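Side-chain contacts in piwi domain-containing protein (Vanderwaltozyma polyspora, PDB 5THE), which probably binds RNA, as the C-terminal lobe of a budding yeast Argonaute whose two lobes both contribute to selective cleavage of target RNA: residues L175-L178 / E179-S183; D344-V348 / D349-Q353; P536-N539 / D540-S544. All blocks are in the same frame, centred on the assembly; numbering follows the deposited sequence.

Interaction 1: L175-L178 / E179-S183; sequences LNLL and ENIPS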
loop_
_atom_site.group_PDB
_atom_site.type_symbol
_atom_site.label_atom_id
_atom_site.label_comp_id
_atom_site.label_asym_id
_atom_site.label_seq_id
_atom_site.Cartn_x
_atom_site.Cartn_y
_atom_site.Cartn_z
ATOM N N LEU A 175 0.923 15.844 -23.871
ATOM C CA LEU A 175 2.316 15.515 -24.150
ATOM C C LEU A 175 3.155 16.768 -24.296
ATOM O O LEU A 175 4.271 16.845 -23.770
ATOM C CB LEU A 175 2.416 14.675 -25.421
ATOM C CG LEU A 175 1.937 13.235 -25.290
ATOM C CD1 LEU A 175 2.059 12.522 -26.623
ATOM C CD2 LEU A 175 2.722 12.518 -24.209
ATOM N N ASN A 176 2.633 17.763 -25.010
ATOM C CA ASN A 176 3.348 19.023 -25.134
ATOM C C ASN A 176 3.457 19.719 -23.786
ATOM O O ASN A 176 4.501 20.296 -23.453
ATOM C CB ASN A 176 2.648 19.925 -26.147
ATOM C CG ASN A 176 3.406 21.205 -26.386
ATOM O OD1 ASN A 176 4.455 21.200 -27.031
ATOM N ND2 ASN A 176 2.895 22.309 -25.852
ATOM N N LEU A 177 2.385 19.669 -22.994
ATOM C CA LEU A 177 2.398 20.279 -21.673
ATOM C C LEU A 177 3.447 19.629 -20.774
ATOM O O LEU A 177 4.168 20.323 -20.048
ATOM C CB LEU A 177 1.001 20.168 -21.060
ATOM C CG LEU A 177 0.663 20.948 -19.793
ATOM C CD1 LEU A 177 -0.851 21.075 -19.664
ATOM C CD2 LEU A 177 1.252 20.286 -18.540
ATOM N N LEU A 178 3.548 18.299 -20.807
ATOM C CA LEU A 178 4.455 17.607 -19.895
ATOM C C LEU A 178 5.920 17.875 -20.238
ATOM O O LEU A 178 6.743 18.065 -19.339
ATOM C CB LEU A 178 4.159 16.108 -19.903
ATOM C CG LEU A 178 2.772 15.785 -19.345
ATOM C CD1 LEU A 178 2.535 14.293 -19.337
ATOM C CD2 LEU A 178 2.627 16.361 -17.948
ATOM N N GLU A 179 6.267 17.903 -21.524
ATOM C CA GLU A 179 7.650 18.216 -21.888
ATOM C C GLU A 179 8.038 19.637 -21.490
ATOM O O GLU A 179 9.222 19.923 -21.287
ATOM C CB GLU A 179 7.871 18.033 -23.395
ATOM C CG GLU A 179 7.444 16.695 -23.959
ATOM C CD GLU A 179 6.844 16.793 -25.316
ATOM O OE1 GLU A 179 6.616 17.926 -25.755
ATOM O OE2 GLU A 179 6.583 15.734 -25.929
ATOM N N ASN A 180 7.066 20.537 -21.366
ATOM C CA ASN A 180 7.329 21.924 -21.014
ATOM C C ASN A 180 7.088 22.212 -19.544
ATOM O O ASN A 180 7.163 23.375 -19.135
ATOM C CB ASN A 180 6.464 22.860 -21.858
ATOM C CG ASN A 180 6.818 22.818 -23.326
ATOM O OD1 ASN A 180 7.790 22.177 -23.727
ATOM N ND2 ASN A 180 6.030 23.515 -24.141
ATOM N N ILE A 181 6.802 21.195 -18.743
ATOM C CA ILE A 181 6.352 21.452 -17.370
ATOM C C ILE A 181 7.510 22.029 -16.554
ATOM O O ILE A 181 8.634 21.501 -16.614
ATOM C CB ILE A 181 5.794 20.167 -16.744
ATOM C CG1 ILE A 181 4.841 20.505 -15.594
ATOM C CG2 ILE A 181 6.905 19.204 -16.306
ATOM C CD1 ILE A 181 3.675 21.386 -16.021
ATOM N N PRO A 182 7.310 23.127 -15.823
ATOM C CA PRO A 182 8.379 23.630 -14.953
ATOM C C PRO A 182 8.717 22.624 -13.866
ATOM O O PRO A 182 7.917 21.756 -13.508
ATOM C CB PRO A 182 7.788 24.910 -14.353
ATOM C CG PRO A 182 6.655 25.281 -15.252
ATOM C CD PRO A 182 6.130 24.009 -15.817
ATOM N N SER A 183 9.929 22.751 -13.337
ATOM C CA SER A 183 10.353 21.885 -12.249
ATOM C C SER A 183 9.587 22.233 -10.973
ATOM O O SER A 183 8.917 23.268 -10.876
ATOM C CB SER A 183 11.852 22.023 -12.011
ATOM O OG SER A 183 12.156 23.358 -11.641
#
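Glu179 N donates to Leu175 O at 3.2 Å with an N-H...O angle of 167°, the last well-formed i to i+4 bond across this join. Ile181 N then reaches only three residues back, to Leu178 O, again at 3.2 Å, and that bond is nearly as straight at the hydrogen. Between the two, Asn180 N is shared weakly between Asn176 O and Leu177 O, so the ladder slackens from a four-residue to a three-residue step just where Asn180 leaves helical backbone angles.

The side chain of Glu179 doubles back along its own helix. With CG beside the backbone N (chi1 -52°) and the chain bent at chi2, the carboxylate carbon CD of Glu179 comes to lie against Leu175 O, 3.0 Å away. The nearby OE1 and OE2 are acceptors like that carbonyl oxygen, so they give no hydrogen bond and probably some repulsion. The carboxylate and Asn176 amide planes stand nearly perpendicular; the closer contact is OE1 of Glu179 to Asn176 CA, 3.5 Å. One turn on, the amide planes of Asn176 and Asn180 are 74° apart, their ND2 atoms 3.8 Å from each other and not bonded.

Apolar packing across the join is slight: a methyl of Leu177, CD2, meets Ile181 CD1 at 3.7 Å. Leu178 is the buried member, turned instead to Ile187 and Tyr189 of strand 185-191 and to Ile206 and Thr207 of helix 197-210. Leu175 shares Ile206 and Phe211 with it. The arrangement is that of a helix C-terminus fraying through a 3-10-like turn into the short loop before a parallel strand, consistent with the Rossmann-like MID domain of Argonautes.

Interaction 2: D344-V348 / D349-Q353; sequences DGVSV and DQFSQ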
loop_
_atom_site.group_PDB
_atom_site.type_symbol
_atom_site.label_atom_id
_atom_site.label_comp_id
_atom_site.label_asym_id
_atom_site.label_seq_id
_atom_site.Cartn_x
_atom_site.Cartn_y
_atom_site.Cartn_z
ATOM N N ASP A 344 1.010 -11.741 -1.030
ATOM C CA ASP A 344 -0.434 -11.665 -1.214
ATOM C C ASP A 344 -0.811 -12.272 -2.559
ATOM O O ASP A 344 0.014 -12.393 -3.469
ATOM C CB ASP A 344 -0.929 -10.211 -1.147
ATOM C CG ASP A 344 -2.425 -10.121 -1.017
ATOM O OD1 ASP A 344 -3.037 -9.179 -1.550
ATOM O OD2 ASP A 344 -3.001 -11.015 -0.368
ATOM N N GLY A 345 -2.084 -12.612 -2.695
ATOM C CA GLY A 345 -2.570 -13.067 -3.976
ATOM C C GLY A 345 -2.098 -14.479 -4.223
ATOM O O GLY A 345 -1.472 -14.757 -5.258
ATOM N N VAL A 346 -2.359 -15.375 -3.265
ATOM C CA VAL A 346 -1.816 -16.729 -3.309
ATOM C C VAL A 346 -2.835 -17.721 -2.759
ATOM O O VAL A 346 -3.546 -17.435 -1.791
ATOM C CB VAL A 346 -0.478 -16.828 -2.543
ATOM C CG1 VAL A 346 -0.673 -16.525 -1.058
ATOM C CG2 VAL A 346 0.148 -18.195 -2.753
ATOM N N SER A 347 -2.904 -18.892 -3.395
ATOM C CA SER A 347 -3.771 -19.974 -2.962
ATOM C C SER A 347 -3.033 -20.853 -1.965
ATOM O O SER A 347 -1.804 -20.960 -1.984
ATOM C CB SER A 347 -4.234 -20.822 -4.151
ATOM O OG SER A 347 -4.649 -20.017 -5.243
ATOM N N VAL A 348 -3.804 -21.494 -1.094
ATOM C CA VAL A 348 -3.238 -22.409 -0.112
ATOM C C VAL A 348 -2.430 -23.513 -0.786
ATOM O O VAL A 348 -1.370 -23.918 -0.287
ATOM C CB VAL A 348 -4.365 -22.982 0.760
ATOM C CG1 VAL A 348 -3.842 -24.089 1.651
ATOM C CG2 VAL A 348 -4.985 -21.856 1.572
ATOM N N ASP A 349 -2.905 -24.024 -1.927
ATOM C CA ASP A 349 -2.169 -25.120 -2.546
ATOM C C ASP A 349 -0.890 -24.655 -3.219
ATOM O O ASP A 349 -0.090 -25.496 -3.632
ATOM C CB ASP A 349 -3.045 -25.885 -3.547
ATOM C CG ASP A 349 -3.942 -24.982 -4.353
ATOM O OD1 ASP A 349 -3.522 -23.858 -4.686
ATOM O OD2 ASP A 349 -5.076 -25.407 -4.658
ATOM N N GLN A 350 -0.652 -23.349 -3.294
ATOM C CA GLN A 350 0.575 -22.818 -3.865
ATOM C C GLN A 350 1.654 -22.534 -2.818
ATOM O O GLN A 350 2.765 -22.144 -3.192
ATOM C CB GLN A 350 0.256 -21.551 -4.660
ATOM C CG GLN A 350 -0.621 -21.799 -5.895
ATOM C CD GLN A 350 0.030 -22.730 -6.932
ATOM O OE1 GLN A 350 1.242 -22.982 -6.909
ATOM N NE2 GLN A 350 -0.784 -23.237 -7.854
ATOM N N PHE A 351 1.356 -22.733 -1.528
ATOM C CA PHE A 351 2.283 -22.343 -0.466
ATOM C C PHE A 351 3.644 -23.004 -0.644
ATOM O O PHE A 351 4.686 -22.360 -0.470
ATOM C CB PHE A 351 1.717 -22.716 0.907
ATOM C CG PHE A 351 0.613 -21.821 1.384
ATOM C CD1 PHE A 351 0.250 -20.689 0.670
ATOM C CD2 PHE A 351 -0.061 -22.113 2.565
ATOM C CE1 PHE A 351 -0.768 -19.866 1.131
ATOM C CE2 PHE A 351 -1.080 -21.293 3.033
ATOM C CZ PHE A 351 -1.430 -20.171 2.321
ATOM N N SER A 352 3.649 -24.299 -0.973
ATOM C CA SER A 352 4.906 -25.022 -1.103
ATOM C C SER A 352 5.774 -24.412 -2.198
ATOM O O SER A 352 7.003 -24.308 -2.055
ATOM C CB SER A 352 4.620 -26.497 -1.385
ATOM O OG SER A 352 5.782 -27.274 -1.156
ATOM N N GLN A 353 5.141 -23.977 -3.287
ATOM C CA GLN A 353 5.858 -23.345 -4.385
ATOM C C GLN A 353 6.323 -21.939 -4.023
ATOM O O GLN A 353 7.391 -21.507 -4.466
ATOM C CB GLN A 353 4.973 -23.327 -5.633
ATOM C CG GLN A 353 4.820 -24.697 -6.261
ATOM C CD GLN A 353 6.175 -25.342 -6.531
ATOM O OE1 GLN A 353 6.658 -26.157 -5.738
ATOM N NE2 GLN A 353 6.803 -24.963 -7.639
#
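Phe351 lays one face of its ring against the backbone of Val348, whose CA sits 3.7 Å from the ring centroid and only 10° off the normal, a CH-pi contact almost over the centre. Val348 O lies over the same ring near its root, 3.3 Å from Phe351 CG, and accepts a bond from Phe351 N at 3.2 Å. The loop thus meets Phe351 by ring and by backbone together. The ring comes to lie there with CG beside its own backbone N (chi1 -75°). Near the ring plane, Val346 CG1 touches the edge at Phe351 CE1, 4.0 Å away, while the other methyl, CG2, rests on Gln350 CB. Deeper in, Trp455 packs edge-to-face with Phe351, and Ala387 of strand 383-389 is touched by both Val346 and Phe351, making this the close-fitted half.

The other half faces outward and is more loosely joined. Exposed Val348 offers CG2 to Phe351 CZ at 4.0 Å. Asp349, also exposed, has CG wedged between its backbone N and carbonyl carbon (chi1 39°), which swings OD1 back to 3.2 Å from Ser347 CB. That is a contact with carbon: the hydroxyl of Ser347 bonds instead to Glu311 OE1. Gln350 N donates to Ser347 O at 3.0 Å, and the chain of Gln350 bends off toward Glu311 and Ile312.

Ser347 O to Gln350 N and Val348 O to Phe351 N, two successive i to i+3 bonds, wind the loop into helix 351-373. The loop follows strand 339-344; Asp344, close to Asp272 and Asp496, is salt-bridged to Lys390, an acidic cluster consistent with the RNase H-like fold of the Piwi domain.

Interaction 3: P536-N539 / D540-S544; sequences PQVN and DNIKS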
loop_
_atom_site.group_PDB
_atom_site.type_symbol
_atom_site.label_atom_id
_atom_site.label_comp_id
_atom_site.label_asym_id
_atom_site.label_seq_id
_atom_site.Cartn_x
_atom_site.Cartn_y
_atom_site.Cartn_z
ATOM N N PRO A 536 6.095 -1.818 -20.217
ATOM C CA PRO A 536 7.360 -1.100 -20.079
ATOM C C PRO A 536 7.576 -0.691 -18.636
ATOM O O PRO A 536 6.623 -0.510 -17.869
ATOM C CB PRO A 536 7.178 0.133 -20.977
ATOM C CG PRO A 536 5.858 -0.074 -21.710
ATOM C CD PRO A 536 5.060 -0.996 -20.862
ATOM N N GLN A 537 8.850 -0.568 -18.277
ATOM C CA GLN A 537 9.218 -0.101 -16.956
ATOM C C GLN A 537 8.978 1.388 -16.847
ATOM O O GLN A 537 9.136 2.152 -17.797
ATOM C CB GLN A 537 10.686 -0.397 -16.645
ATOM C CG GLN A 537 10.935 -1.859 -16.323
ATOM C CD GLN A 537 10.105 -2.298 -15.138
ATOM O OE1 GLN A 537 10.135 -1.652 -14.092
ATOM N NE2 GLN A 537 9.330 -3.383 -15.303
ATOM N N VAL A 538 8.602 1.793 -15.653
ATOM C CA VAL A 538 8.304 3.178 -15.402
ATOM C C VAL A 538 9.594 3.987 -15.484
ATOM O O VAL A 538 10.698 3.471 -15.257
ATOM C CB VAL A 538 7.607 3.241 -14.028
ATOM C CG1 VAL A 538 8.512 3.726 -12.971
ATOM C CG2 VAL A 538 6.287 3.967 -14.106
ATOM N N ASN A 539 9.455 5.235 -15.924
ATOM C CA ASN A 539 10.521 6.227 -15.945
ATOM C C ASN A 539 11.364 6.158 -14.676
ATOM O O ASN A 539 10.828 6.091 -13.567
ATOM C CB ASN A 539 9.863 7.612 -16.087
ATOM C CG ASN A 539 10.858 8.736 -16.292
ATOM O OD1 ASN A 539 11.763 8.941 -15.488
ATOM N ND2 ASN A 539 10.681 9.482 -17.380
ATOM N N ASP A 540 12.692 6.193 -14.837
ATOM C CA ASP A 540 13.586 6.127 -13.678
ATOM C C ASP A 540 13.311 7.212 -12.637
ATOM O O ASP A 540 13.668 7.027 -11.465
ATOM C CB ASP A 540 15.048 6.222 -14.124
ATOM C CG ASP A 540 15.613 4.888 -14.576
ATOM O OD1 ASP A 540 14.987 3.843 -14.294
ATOM O OD2 ASP A 540 16.692 4.883 -15.205
ATOM N N ASN A 541 12.699 8.340 -13.039
ATOM C CA ASN A 541 12.361 9.413 -12.099
ATOM C C ASN A 541 11.559 8.892 -10.912
ATOM O O ASN A 541 11.710 9.381 -9.788
ATOM C CB ASN A 541 11.533 10.508 -12.790
ATOM C CG ASN A 541 12.356 11.419 -13.682
ATOM O OD1 ASN A 541 13.566 11.556 -13.511
ATOM N ND2 ASN A 541 11.688 12.069 -14.633
ATOM N N ILE A 542 10.672 7.926 -11.148
ATOM C CA ILE A 542 9.704 7.563 -10.132
ATOM C C ILE A 542 9.877 6.132 -9.648
ATOM O O ILE A 542 9.070 5.659 -8.853
ATOM C CB ILE A 542 8.261 7.804 -10.618
ATOM C CG1 ILE A 542 8.005 7.071 -11.927
ATOM C CG2 ILE A 542 7.976 9.301 -10.762
ATOM C CD1 ILE A 542 6.529 6.794 -12.125
ATOM N N LYS A 543 10.926 5.436 -10.087
ATOM C CA LYS A 543 11.117 4.062 -9.632
ATOM C C LYS A 543 11.283 3.984 -8.119
ATOM O O LYS A 543 10.932 2.970 -7.506
ATOM C CB LYS A 543 12.312 3.430 -10.355
ATOM C CG LYS A 543 11.916 2.212 -11.188
ATOM C CD LYS A 543 12.907 1.915 -12.306
ATOM C CE LYS A 543 12.445 0.736 -13.163
ATOM N NZ LYS A 543 12.500 -0.575 -12.425
ATOM N N SER A 544 11.774 5.050 -7.488
ATOM C CA SER A 544 11.891 5.100 -6.040
ATOM C C SER A 544 10.752 5.878 -5.395
ATOM O O SER A 544 10.855 6.263 -4.229
ATOM C CB SER A 544 13.237 5.706 -5.635
ATOM O OG SER A 544 14.299 4.954 -6.188
#
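The amide planes of Asn539 and Asn541 are 27° apart, with the carbonyl end of the first directed at the second residue. Asn539 OD1 takes the backbone N of Asn541 at 2.7 Å, a short, nearly straight bond lying in the carbonyl plane on a lone pair. Asn539 OD1 also sits 3.1 Å from Asn541 CG, but the two amides are not bonded to each other. Their nitrogens turn elsewhere: Asn539 ND2 to Lys210 O, and Asn541 ND2, weakly, to Phe211 O. With CG of Asn539 opposite its backbone N (chi1 -173°), it lies beside the carbonyl carbon, carrying OD1 forward to the Asn541 backbone N.

The third amide, of Gln537, is met at its oxygen. Lys543 NZ donates to Gln537 OE1 at 3.1 Å, tilted 34° from the carbonyl plane, while Gln537 NE2 is held by Tyr302 O.

The bond from Asn539 OD1 closes an Asx turn, and Ile542 N to Asn539 O, at 3.0 Å, closes an overlapping beta turn, 539-542. These turns lie in the C-terminal tail, where Asn539 also bonds through its backbone to Leu209 at the end of helix 197-210.

The buried pair Val538 and Ile542 cross at about a right angle. Val538 CG2 presses on Ile542 CD1 at 3.5 Å, tighter than usual for two carbons, and both residues touch Tyr547.

Lys543 extends past Val538, its CG 4.1 Å from Val538 CG1, before bending at the last torsion; its ammonium also forms a salt bridge with Asp301. A methionine in its place would probably leave the carboxylate of Asp301 without its positive mate and Gln537 OE1 without this donor. The Lys543 side chain also touches Asn322 of helix 320-329.

All three contacts are local turns, but they sit differently. Interactions 1 and 2 lie near the surface on opposite sides of the chain's centre, about 44 Å between centres; interaction 3 is partly buried. Interaction 1 ends a helix and interaction 2 begins one, so backbone bonds dominate both, yet only interaction 2 has an aromatic ring to seat its loop. Interaction 3 relies more on side-chain amides and a lysine that bond across the segment and, in several cases, to its surroundings. Interactions 1 and 3, about 17 Å apart between centres, share neighbours: both touch helix 197-210 and reach Phe211, one by side-chain packing, the other through a weak hydrogen bond.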